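Local coordinates for hydrolase, haloacid dehalogenase-like family (Chlorobaculum tepidum, PDB 2HCF), which probably acts as a magnesium-dependent hydrolase of the haloacid dehalogenase superfamily, although its substrate is not established, at residues F9-E19 / D91-L102; D178-R187 / F201-P211. One frame throughout, in Å; residues are numbered along the deposited sequence.

Contact 1 of 2, residues F9-E19 / D91-L102. With MG (magnesium ion), chain B.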
loop_
_atom_site.group_PDB
_atom_site.type_symbol
_atom_site.label_atom_id
_atom_site.label_comp_id
_atom_site.label_asym_id
_atom_site.label_seq_id
_atom_site.Cartn_x
_atom_site.Cartn_y
_atom_site.Cartn_z
ATOM N N PHE A 9 -6.888 -1.046 2.144
ATOM C CA PHE A 9 -5.851 -2.076 2.174
ATOM C C PHE A 9 -4.554 -1.555 1.577
ATOM O O PHE A 9 -4.539 -0.957 0.458
ATOM C CB PHE A 9 -6.253 -3.259 1.290
ATOM C CG PHE A 9 -7.187 -4.260 1.947
ATOM C CD1 PHE A 9 -6.669 -5.328 2.678
ATOM C CD2 PHE A 9 -8.570 -4.199 1.751
ATOM C CE1 PHE A 9 -7.512 -6.268 3.252
ATOM C CE2 PHE A 9 -9.408 -5.126 2.321
ATOM C CZ PHE A 9 -8.873 -6.167 3.075
ATOM N N ASP A 10 -3.480 -1.787 2.323
ATOM C CA ASP A 10 -2.101 -1.805 1.813
ATOM C C ASP A 10 -1.882 -2.986 0.863
ATOM O O ASP A 10 -2.614 -3.941 0.940
ATOM C CB ASP A 10 -1.187 -1.933 3.022
ATOM C CG ASP A 10 0.281 -1.952 2.645
ATOM O OD1 ASP A 10 0.716 -0.931 2.076
ATOM O OD2 ASP A 10 0.973 -2.963 2.955
ATOM N N ILE A 11 -0.906 -2.903 -0.048
ATOM C CA ILE A 11 -0.588 -3.984 -0.987
ATOM C C ILE A 11 0.554 -4.898 -0.463
ATOM O O ILE A 11 0.296 -6.041 -0.024
ATOM C CB ILE A 11 -0.273 -3.410 -2.381
ATOM C CG1 ILE A 11 -1.461 -2.548 -2.866
ATOM C CG2 ILE A 11 0.058 -4.527 -3.369
ATOM C CD1 ILE A 11 -1.301 -1.990 -4.254
ATOM N N ASP A 12 1.795 -4.396 -0.453
ATOM C CA ASP A 12 2.971 -5.244 -0.214
ATOM C C ASP A 12 3.059 -5.679 1.234
ATOM O O ASP A 12 2.955 -4.834 2.151
ATOM C CB ASP A 12 4.262 -4.547 -0.638
ATOM C CG ASP A 12 4.255 -4.190 -2.143
ATOM O OD1 ASP A 12 3.569 -3.225 -2.499
ATOM O OD2 ASP A 12 4.894 -4.888 -2.942
ATOM N N GLY A 13 3.176 -6.994 1.421
ATOM C CA GLY A 13 3.209 -7.609 2.768
ATOM C C GLY A 13 1.857 -7.724 3.474
ATOM O O GLY A 13 1.819 -8.125 4.643
ATOM N N THR A 14 0.772 -7.357 2.769
ATOM C CA THR A 14 -0.601 -7.411 3.240
ATOM C C THR A 14 -1.472 -8.238 2.294
ATOM O O THR A 14 -2.101 -9.222 2.706
ATOM C CB THR A 14 -1.185 -6.000 3.362
ATOM O OG1 THR A 14 -0.387 -5.214 4.271
ATOM C CG2 THR A 14 -2.613 -6.026 3.873
ATOM N N LEU A 15 -1.513 -7.840 1.032
ATOM C CA LEU A 15 -2.229 -8.656 0.016
ATOM C C LEU A 15 -1.319 -9.607 -0.732
ATOM O O LEU A 15 -1.725 -10.694 -1.128
ATOM C CB LEU A 15 -2.913 -7.742 -0.989
ATOM C CG LEU A 15 -3.924 -6.734 -0.430
ATOM C CD1 LEU A 15 -4.401 -5.801 -1.568
ATOM C CD2 LEU A 15 -5.096 -7.476 0.180
ATOM N N LEU A 16 -0.104 -9.168 -0.991
ATOM C CA LEU A 16 0.817 -9.943 -1.802
ATOM C C LEU A 16 2.240 -9.529 -1.502
ATOM O O LEU A 16 2.471 -8.545 -0.760
ATOM C CB LEU A 16 0.501 -9.761 -3.290
ATOM C CG LEU A 16 0.502 -8.314 -3.868
ATOM C CD1 LEU A 16 1.909 -7.790 -4.177
ATOM C CD2 LEU A 16 -0.335 -8.305 -5.173
ATOM N N LYS A 17 3.166 -10.318 -2.055
ATOM C CA LYS A 17 4.594 -10.014 -2.085
ATOM C C LYS A 17 5.122 -10.164 -3.480
ATOM O O LYS A 17 4.564 -10.916 -4.291
ATOM C CB LYS A 17 5.387 -10.935 -1.173
ATOM C CG LYS A 17 5.095 -10.651 0.291
ATOM C CD LYS A 17 5.877 -11.534 1.209
ATOM C CE LYS A 17 5.483 -11.209 2.658
ATOM N NZ LYS A 17 6.168 -12.063 3.663
ATOM N N VAL A 18 6.195 -9.414 -3.745
ATOM C CA VAL A 18 6.854 -9.421 -5.038
ATOM C C VAL A 18 8.263 -9.923 -4.889
ATOM O O VAL A 18 8.907 -9.685 -3.878
ATOM C CB VAL A 18 6.918 -8.021 -5.670
ATOM C CG1 VAL A 18 7.331 -8.138 -7.176
ATOM C CG2 VAL A 18 5.559 -7.337 -5.569
ATOM N N GLU A 19 8.737 -10.560 -5.950
ATOM C CA GLU A 19 10.082 -11.096 -6.026
ATOM C C GLU A 19 11.117 -9.945 -6.010
ATOM O O GLU A 19 10.763 -8.806 -6.246
ATOM C CB GLU A 19 10.118 -11.980 -7.284
ATOM C CG GLU A 19 11.343 -12.677 -7.567
ATOM C CD GLU A 19 11.757 -13.645 -6.515
ATOM O OE1 GLU A 19 11.161 -14.741 -6.423
ATOM O OE2 GLU A 19 12.732 -13.317 -5.831
ATOM N N ASP A 91 6.388 -13.725 -10.367
ATOM C CA ASP A 91 7.032 -12.795 -9.435
ATOM C C ASP A 91 6.130 -12.405 -8.256
ATOM O O ASP A 91 6.622 -11.858 -7.281
ATOM C CB ASP A 91 7.488 -11.526 -10.179
ATOM C CG ASP A 91 8.561 -11.810 -11.224
ATOM O OD1 ASP A 91 9.463 -12.636 -10.950
ATOM O OD2 ASP A 91 8.524 -11.200 -12.315
ATOM N N ILE A 92 4.825 -12.695 -8.343
ATOM C CA ILE A 92 3.847 -12.254 -7.337
ATOM C C ILE A 92 3.364 -13.469 -6.549
ATOM O O ILE A 92 3.000 -14.505 -7.110
ATOM C CB ILE A 92 2.592 -11.503 -7.987
ATOM C CG1 ILE A 92 3.022 -10.383 -8.945
ATOM C CG2 ILE A 92 1.658 -10.939 -6.922
ATOM C CD1 ILE A 92 3.843 -9.250 -8.326
ATOM N N THR A 93 3.350 -13.337 -5.242
ATOM C CA THR A 93 2.826 -14.342 -4.353
ATOM C C THR A 93 1.641 -13.723 -3.620
ATOM O O THR A 93 1.817 -12.787 -2.877
ATOM C CB THR A 93 3.908 -14.699 -3.324
ATOM O OG1 THR A 93 4.982 -15.342 -4.013
ATOM C CG2 THR A 93 3.377 -15.603 -2.215
ATOM N N LEU A 94 0.442 -14.239 -3.868
ATOM C CA LEU A 94 -0.737 -13.838 -3.106
ATOM C C LEU A 94 -0.662 -14.417 -1.672
ATOM O O LEU A 94 -0.354 -15.588 -1.489
ATOM C CB LEU A 94 -1.986 -14.310 -3.868
ATOM C CG LEU A 94 -3.243 -13.442 -3.751
ATOM C CD1 LEU A 94 -3.064 -12.155 -4.520
ATOM C CD2 LEU A 94 -4.466 -14.161 -4.241
ATOM N N LEU A 95 -0.892 -13.596 -0.646
ATOM C CA LEU A 95 -0.777 -14.062 0.731
ATOM C C LEU A 95 -1.984 -14.891 1.157
ATOM O O LEU A 95 -2.983 -14.959 0.418
ATOM C CB LEU A 95 -0.532 -12.871 1.636
ATOM C CG LEU A 95 0.774 -12.180 1.277
ATOM C CD1 LEU A 95 1.065 -11.036 2.254
ATOM C CD2 LEU A 95 1.946 -13.168 1.282
ATOM N N GLU A 96 -1.894 -15.531 2.329
ATOM C CA GLU A 96 -2.878 -16.551 2.724
ATOM C C GLU A 96 -4.258 -15.934 2.909
ATOM O O GLU A 96 -4.395 -14.948 3.625
ATOM C CB GLU A 96 -2.450 -17.281 4.018
ATOM C CG GLU A 96 -3.446 -18.388 4.416
ATOM C CD GLU A 96 -2.959 -19.282 5.552
ATOM O OE1 GLU A 96 -2.011 -18.900 6.266
ATOM O OE2 GLU A 96 -3.558 -20.370 5.727
ATOM N N GLY A 97 -5.263 -16.461 2.226
ATOM C CA GLY A 97 -6.661 -16.047 2.466
ATOM C C GLY A 97 -7.134 -14.762 1.796
ATOM O O GLY A 97 -8.286 -14.346 1.961
ATOM N N VAL A 98 -6.254 -14.138 1.022
ATOM C CA VAL A 98 -6.524 -12.810 0.465
ATOM C C VAL A 98 -7.698 -12.799 -0.532
ATOM O O VAL A 98 -8.591 -11.963 -0.426
ATOM C CB VAL A 98 -5.251 -12.245 -0.171
ATOM C CG1 VAL A 98 -5.563 -11.072 -1.139
ATOM C CG2 VAL A 98 -4.284 -11.862 0.921
ATOM N N ARG A 99 -7.712 -13.733 -1.485
ATOM C CA ARG A 99 -8.778 -13.716 -2.495
ATOM C C ARG A 99 -10.142 -13.980 -1.837
ATOM O O ARG A 99 -11.123 -13.317 -2.135
ATOM C CB ARG A 99 -8.518 -14.694 -3.643
ATOM C CG ARG A 99 -9.466 -14.443 -4.853
ATOM C CD ARG A 99 -9.356 -15.451 -5.985
ATOM N NE ARG A 99 -7.972 -15.695 -6.399
ATOM C CZ ARG A 99 -7.292 -14.961 -7.285
ATOM N NH1 ARG A 99 -7.847 -13.917 -7.912
ATOM N NH2 ARG A 99 -6.039 -15.286 -7.556
ATOM N N GLU A 100 -10.161 -14.934 -0.900
ATOM C CA GLU A 100 -11.347 -15.282 -0.129
ATOM C C GLU A 100 -11.880 -14.072 0.645
ATOM O O GLU A 100 -13.077 -13.836 0.676
ATOM C CB GLU A 100 -11.035 -16.417 0.850
ATOM C CG GLU A 100 -10.635 -17.753 0.194
ATOM C CD GLU A 100 -9.172 -17.823 -0.294
ATOM O OE1 GLU A 100 -8.362 -16.875 -0.083
ATOM O OE2 GLU A 100 -8.836 -18.855 -0.918
ATOM N N LEU A 101 -10.973 -13.296 1.219
ATOM C CA LEU A 101 -11.353 -12.156 2.038
ATOM C C LEU A 101 -11.930 -11.036 1.164
ATOM O O LEU A 101 -12.923 -10.394 1.511
ATOM C CB LEU A 101 -10.135 -11.633 2.812
ATOM C CG LEU A 101 -10.348 -10.389 3.683
ATOM C CD1 LEU A 101 -11.452 -10.607 4.711
ATOM C CD2 LEU A 101 -9.053 -9.951 4.369
ATOM N N LEU A 102 -11.284 -10.788 0.031
ATOM C CA LEU A 102 -11.712 -9.742 -0.876
ATOM C C LEU A 102 -13.064 -10.099 -1.504
ATOM O O LEU A 102 -13.910 -9.238 -1.633
ATOM C CB LEU A 102 -10.640 -9.486 -1.935
ATOM C CG LEU A 102 -9.343 -8.826 -1.433
ATOM C CD1 LEU A 102 -8.366 -8.573 -2.545
ATOM C CD2 LEU A 102 -9.600 -7.531 -0.704
HETATM MG MG MG B . 2.962 -3.085 3.381
HETATM O O HOH W 1 3.599 -1.841 1.781
HETATM O O HOH W 2 6.645 -13.369 -5.012
HETATM O O HOH W 3 5.090 -3.705 3.737
HETATM O O HOH W 4 2.810 -1.285 4.391
#
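L16 meets I92, and L95 meets K17 and the backbone of G13, through different torsions. In L16, CG sits between the backbone N and the carbonyl carbon (chi1 57°), and CD2 packs at 3.7 Å against CG2 of I92. L95 carries CG anti to its carbonyl carbon (chi1 -62°), which lays CD1 against C of G13 at 3.6 Å and turns CD2 to the CG methylene of K17. V18 and I92 point the same way side by side, CG2 of V18 lying 3.8 Å from CD1 of I92; such branched side chains suit a short strand whose face with L16 and L94 packs inward on helix 121-129 and neighbouring loops.

Strands 16-18 and 92-94 form a two-stranded antiparallel sheet, although 73 residues separate them. K17 and T93 are its hydrogen-bonded pair: K17 N gives to T93 O in the carbonyl plane, and T93 N returns the bond to K17 O. E19 N to D91 O and L95 N to L15 O extend the pairing at its two ends; the latter is nearly straight (178°).

Beyond the strands, V98 CG1 reaches L15 CD2, while L102 CD2 lies over a face of the F9 ring, 4.2 Å from its centroid, and L101 CD2 meets the ring edge.

Ahead of this pairing, D10 OD2 and D12 O bind magnesium, the former at 2.0 Å, and T14 OG1 donates to the anti lone pair of D10 OD2. I11 O accepts from the amides of T14, L15 and L16, which closes the chain into a compact turn. This is the DxDx(T/V) loop of haloacid dehalogenase-like hydrolases; the strand pair is consistent with the superfamily's flap, and the mainly helical insert between its strands with a C1-type cap.

Contact 2 of 2, residues D178-R187 / F201-P211. With MG (magnesium ion), chain B.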
loop_
_atom_site.group_PDB
_atom_site.type_symbol
_atom_site.label_atom_id
_atom_site.label_comp_id
_atom_site.label_asym_id
_atom_site.label_seq_id
_atom_site.Cartn_x
_atom_site.Cartn_y
_atom_site.Cartn_z
ATOM N N ASP A 178 0.676 -4.044 7.251
ATOM C CA ASP A 178 1.669 -4.937 7.862
ATOM C C ASP A 178 2.840 -4.271 8.591
ATOM O O ASP A 178 3.740 -4.990 9.036
ATOM C CB ASP A 178 2.225 -5.878 6.788
ATOM C CG ASP A 178 3.117 -5.141 5.759
ATOM O OD1 ASP A 178 2.574 -4.220 5.103
ATOM O OD2 ASP A 178 4.331 -5.503 5.612
ATOM N N THR A 179 2.834 -2.929 8.714
ATOM C CA THR A 179 3.936 -2.199 9.361
ATOM C C THR A 179 3.455 -1.120 10.295
ATOM O O THR A 179 2.277 -0.750 10.317
ATOM C CB THR A 179 4.879 -1.489 8.337
ATOM O OG1 THR A 179 4.324 -0.205 7.974
ATOM C CG2 THR A 179 5.077 -2.358 7.096
ATOM N N GLU A 180 4.402 -0.569 11.059
ATOM C CA GLU A 180 4.102 0.559 11.921
ATOM C C GLU A 180 3.532 1.749 11.135
ATOM O O GLU A 180 2.790 2.546 11.688
ATOM C CB GLU A 180 5.350 1.011 12.670
ATOM C CG GLU A 180 6.379 1.661 11.809
ATOM C CD GLU A 180 7.615 2.093 12.589
ATOM O OE1 GLU A 180 7.450 2.870 13.549
ATOM O OE2 GLU A 180 8.737 1.650 12.243
ATOM N N HIS A 181 3.877 1.858 9.849
ATOM C CA HIS A 181 3.450 3.010 9.049
ATOM C C HIS A 181 1.960 2.934 8.730
ATOM O O HIS A 181 1.270 3.951 8.679
ATOM C CB HIS A 181 4.290 3.110 7.786
ATOM C CG HIS A 181 5.758 3.136 8.061
ATOM N ND1 HIS A 181 6.334 4.074 8.900
ATOM C CD2 HIS A 181 6.755 2.314 7.674
ATOM C CE1 HIS A 181 7.633 3.850 8.972
ATOM N NE2 HIS A 181 7.917 2.796 8.225
ATOM N N ASP A 182 1.475 1.720 8.493
ATOM C CA ASP A 182 0.066 1.473 8.331
ATOM C C ASP A 182 -0.694 1.848 9.605
ATOM O O ASP A 182 -1.676 2.592 9.567
ATOM C CB ASP A 182 -0.155 0.016 7.963
ATOM C CG ASP A 182 0.609 -0.353 6.715
ATOM O OD1 ASP A 182 0.120 -0.015 5.636
ATOM O OD2 ASP A 182 1.706 -0.941 6.804
ATOM N N ILE A 183 -0.212 1.361 10.721
ATOM C CA ILE A 183 -0.900 1.597 11.959
ATOM C C ILE A 183 -0.933 3.099 12.243
ATOM O O ILE A 183 -1.932 3.651 12.740
ATOM C CB ILE A 183 -0.199 0.849 13.136
ATOM C CG1 ILE A 183 -0.305 -0.664 12.943
ATOM C CG2 ILE A 183 -0.858 1.215 14.452
ATOM C CD1 ILE A 183 0.644 -1.473 13.787
ATOM N N ARG A 184 0.174 3.763 11.947
ATOM C CA ARG A 184 0.355 5.167 12.312
ATOM C C ARG A 184 -0.522 6.039 11.424
ATOM O O ARG A 184 -1.133 6.981 11.866
ATOM C CB ARG A 184 1.819 5.573 12.151
ATOM C CG ARG A 184 2.040 7.093 12.138
ATOM C CD ARG A 184 3.491 7.491 12.323
ATOM N NE ARG A 184 4.180 6.533 13.174
ATOM C CZ ARG A 184 5.126 5.688 12.766
ATOM N NH1 ARG A 184 5.590 5.693 11.506
ATOM N NH2 ARG A 184 5.622 4.841 13.642
ATOM N N CYS A 185 -0.612 5.699 10.148
ATOM C CA CYS A 185 -1.403 6.587 9.258
ATOM C C CYS A 185 -2.913 6.535 9.592
ATOM O O CYS A 185 -3.631 7.513 9.387
ATOM C CB CYS A 185 -1.083 6.361 7.790
ATOM S SG CYS A 185 -1.901 5.009 7.060
ATOM N N ALA A 186 -3.368 5.427 10.173
ATOM C CA ALA A 186 -4.758 5.288 10.606
ATOM C C ALA A 186 -5.130 6.279 11.702
ATOM O O ALA A 186 -6.277 6.712 11.803
ATOM C CB ALA A 186 -5.024 3.879 11.072
ATOM N N ARG A 187 -4.161 6.648 12.527
ATOM C CA ARG A 187 -4.410 7.579 13.616
ATOM C C ARG A 187 -4.836 8.957 13.092
ATOM O O ARG A 187 -5.522 9.703 13.793
ATOM C CB ARG A 187 -3.163 7.744 14.493
ATOM C CG ARG A 187 -2.577 6.431 15.073
ATOM C CD ARG A 187 -1.343 6.713 15.959
ATOM N NE ARG A 187 -0.606 5.472 16.269
ATOM C CZ ARG A 187 0.724 5.358 16.377
ATOM N NH1 ARG A 187 1.550 6.404 16.224
ATOM N NH2 ARG A 187 1.237 4.172 16.671
ATOM N N PHE A 201 7.585 -7.767 9.948
ATOM C CA PHE A 201 7.472 -7.389 11.388
ATOM C C PHE A 201 6.570 -8.372 12.098
ATOM O O PHE A 201 5.487 -8.698 11.616
ATOM C CB PHE A 201 6.978 -5.962 11.554
ATOM C CG PHE A 201 7.777 -4.998 10.759
ATOM C CD1 PHE A 201 8.994 -4.515 11.250
ATOM C CD2 PHE A 201 7.384 -4.669 9.462
ATOM C CE1 PHE A 201 9.786 -3.692 10.462
ATOM C CE2 PHE A 201 8.158 -3.843 8.688
ATOM C CZ PHE A 201 9.362 -3.359 9.172
ATOM N N THR A 202 7.051 -8.874 13.217
ATOM C CA THR A 202 6.314 -9.874 13.992
ATOM C C THR A 202 5.145 -9.216 14.759
ATOM O O THR A 202 5.096 -7.991 14.904
ATOM C CB THR A 202 7.239 -10.538 15.002
ATOM O OG1 THR A 202 7.704 -9.547 15.934
ATOM C CG2 THR A 202 8.433 -11.171 14.296
HETATM N N MSE A 203 4.237 -10.043 15.291
HETATM C CA MSE A 203 3.165 -9.557 16.161
HETATM C C MSE A 203 3.753 -8.814 17.340
HETATM O O MSE A 203 3.254 -7.759 17.720
HETATM C CB MSE A 203 2.272 -10.720 16.612
HETATM C CG MSE A 203 1.581 -11.371 15.444
HETATM SE SE MSE A 203 0.226 -12.638 16.015
HETATM C CE MSE A 203 1.424 -13.912 16.765
ATOM N N GLU A 204 4.818 -9.355 17.922
ATOM C CA GLU A 204 5.455 -8.682 19.060
ATOM C C GLU A 204 5.935 -7.302 18.675
ATOM O O GLU A 204 5.779 -6.373 19.430
ATOM C CB GLU A 204 6.633 -9.479 19.614
ATOM C CG GLU A 204 6.195 -10.542 20.593
ATOM C CD GLU A 204 7.347 -11.136 21.405
ATOM O OE1 GLU A 204 8.489 -10.582 21.334
ATOM O OE2 GLU A 204 7.073 -12.161 22.086
ATOM N N GLU A 205 6.519 -7.184 17.490
ATOM C CA GLU A 205 6.984 -5.888 17.017
ATOM C C GLU A 205 5.807 -4.925 16.769
ATOM O O GLU A 205 5.803 -3.793 17.243
ATOM C CB GLU A 205 7.807 -6.064 15.727
ATOM C CG GLU A 205 9.203 -6.559 16.016
ATOM C CD GLU A 205 9.992 -6.908 14.769
ATOM O OE1 GLU A 205 9.469 -7.558 13.822
ATOM O OE2 GLU A 205 11.178 -6.545 14.750
ATOM N N LEU A 206 4.812 -5.399 16.030
ATOM C CA LEU A 206 3.649 -4.586 15.676
ATOM C C LEU A 206 2.802 -4.147 16.858
ATOM O O LEU A 206 2.185 -3.096 16.817
ATOM C CB LEU A 206 2.789 -5.309 14.649
ATOM C CG LEU A 206 3.456 -5.387 13.283
ATOM C CD1 LEU A 206 2.607 -6.267 12.414
ATOM C CD2 LEU A 206 3.658 -4.013 12.634
ATOM N N ALA A 207 2.810 -4.932 17.929
ATOM C CA ALA A 207 1.961 -4.691 19.058
ATOM C C ALA A 207 2.372 -3.421 19.839
ATOM O O ALA A 207 1.551 -2.794 20.514
ATOM C CB ALA A 207 1.971 -5.928 19.966
ATOM N N ARG A 208 3.640 -3.045 19.741
ATOM C CA ARG A 208 4.143 -1.849 20.402
ATOM C C ARG A 208 3.586 -0.544 19.811
ATOM O O ARG A 208 3.724 0.518 20.423
ATOM C CB ARG A 208 5.671 -1.812 20.341
ATOM C CG ARG A 208 6.321 -3.028 20.953
ATOM C CD ARG A 208 7.835 -2.968 20.888
ATOM N NE ARG A 208 8.396 -4.306 21.158
ATOM C CZ ARG A 208 9.372 -4.899 20.463
ATOM N NH1 ARG A 208 9.985 -4.283 19.445
ATOM N NH2 ARG A 208 9.744 -6.129 20.802
ATOM N N HIS A 209 2.973 -0.631 18.628
ATOM C CA HIS A 209 2.380 0.513 17.960
ATOM C C HIS A 209 0.886 0.613 18.180
ATOM O O HIS A 209 0.250 1.518 17.667
ATOM C CB HIS A 209 2.702 0.435 16.477
ATOM C CG HIS A 209 4.164 0.250 16.228
ATOM N ND1 HIS A 209 5.096 1.170 16.648
ATOM C CD2 HIS A 209 4.860 -0.773 15.684
ATOM C CE1 HIS A 209 6.306 0.742 16.333
ATOM N NE2 HIS A 209 6.193 -0.439 15.762
ATOM N N LYS A 210 0.335 -0.322 18.949
ATOM C CA LYS A 210 -1.037 -0.260 19.444
ATOM C C LYS A 210 -2.073 -0.299 18.333
ATOM O O LYS A 210 -2.972 0.554 18.269
ATOM C CB LYS A 210 -1.250 0.991 20.299
ATOM C CG LYS A 210 -0.234 1.218 21.385
ATOM C CD LYS A 210 -0.283 0.118 22.438
ATOM C CE LYS A 210 0.450 0.550 23.702
ATOM N NZ LYS A 210 1.842 0.992 23.357
ATOM N N PRO A 211 -1.979 -1.307 17.458
ATOM C CA PRO A 211 -3.002 -1.460 16.451
ATOM C C PRO A 211 -4.311 -1.819 17.129
ATOM O O PRO A 211 -4.304 -2.408 18.197
ATOM C CB PRO A 211 -2.482 -2.640 15.620
ATOM C CG PRO A 211 -1.662 -3.436 16.610
ATOM C CD PRO A 211 -0.984 -2.388 17.405
HETATM MG MG MG B . 2.962 -3.085 3.381
HETATM O O HOH W 5 4.566 -7.752 9.184
HETATM O O HOH W 3 5.090 -3.705 3.737
HETATM O O HOH W 4 2.810 -1.285 4.391
HETATM O O HOH W 6 -2.427 3.273 17.197
HETATM O O HOH W 1 3.599 -1.841 1.781
#
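F201, L206 and H209 pack the loop and short helix 203-207 against the start of helix 180-187, within the Rossmann-like α/β core of the haloacid dehalogenase fold.

The apolar contacts centre on I183 and L206. I183 CD1 lies 3.8 Å from P211 CB and also approaches L206 CD2; I183, which packs on S193 and A195 of strand 192-196 as well, suits this place as a branched aliphatic side chain between helix and sheet. L206 CD2 rests on the backbone of T179, 3.7 Å from its C atom. F201 turns its ring edge to D178 O, and its CE2 meets the T179 methyl.

Among the aromatic contacts, E180 CB makes a CH-pi contact over the face of the H209 ring, 3.6 Å from the centroid. The E180 carboxylate stacks on that ring, with planes 27° apart.

Polar groups cap the N-terminus of helix 180-187. T179 and D182 make a capping box: T179 OG1 accepts from H181 N, while D182 OD2 receives T179 N and T179 OG1 from opposite faces of its carboxylate plane. This fixes the chain just after D178, whose OD1 binds magnesium at 2.1 Å. A water bridges D178 O and F201 N.

Long and extended from CG to NE, R187 spans the surface to the turn, where NH2 donates to H209 O at 3.0 Å, the carbonyl lying near the guanidinium plane.

How the contacts relate
Both contacts are partly buried and meet at one magnesium ion: contact 1 supplies D10 and D12, contact 2 supplies D178, and three waters complete the shell. D10 OD2 and D178 OD1 stand 3.0 Å apart, a closeness of like charges that the metal probably makes tolerable. Their centres lie about 18 Å apart. Residues 9-19 and 91-102 join mainly by strand pairing and aliphatic packing, whereas 178-187 and 201-211 join through side chains, with a single direct hydrogen bond. Buried aliphatic side chains (L15, L16, V98 in contact 1; I183, L206 in contact 2) pack inside; E19 and R187 lie at the surface, while D10 and D178 are buried at the magnesium.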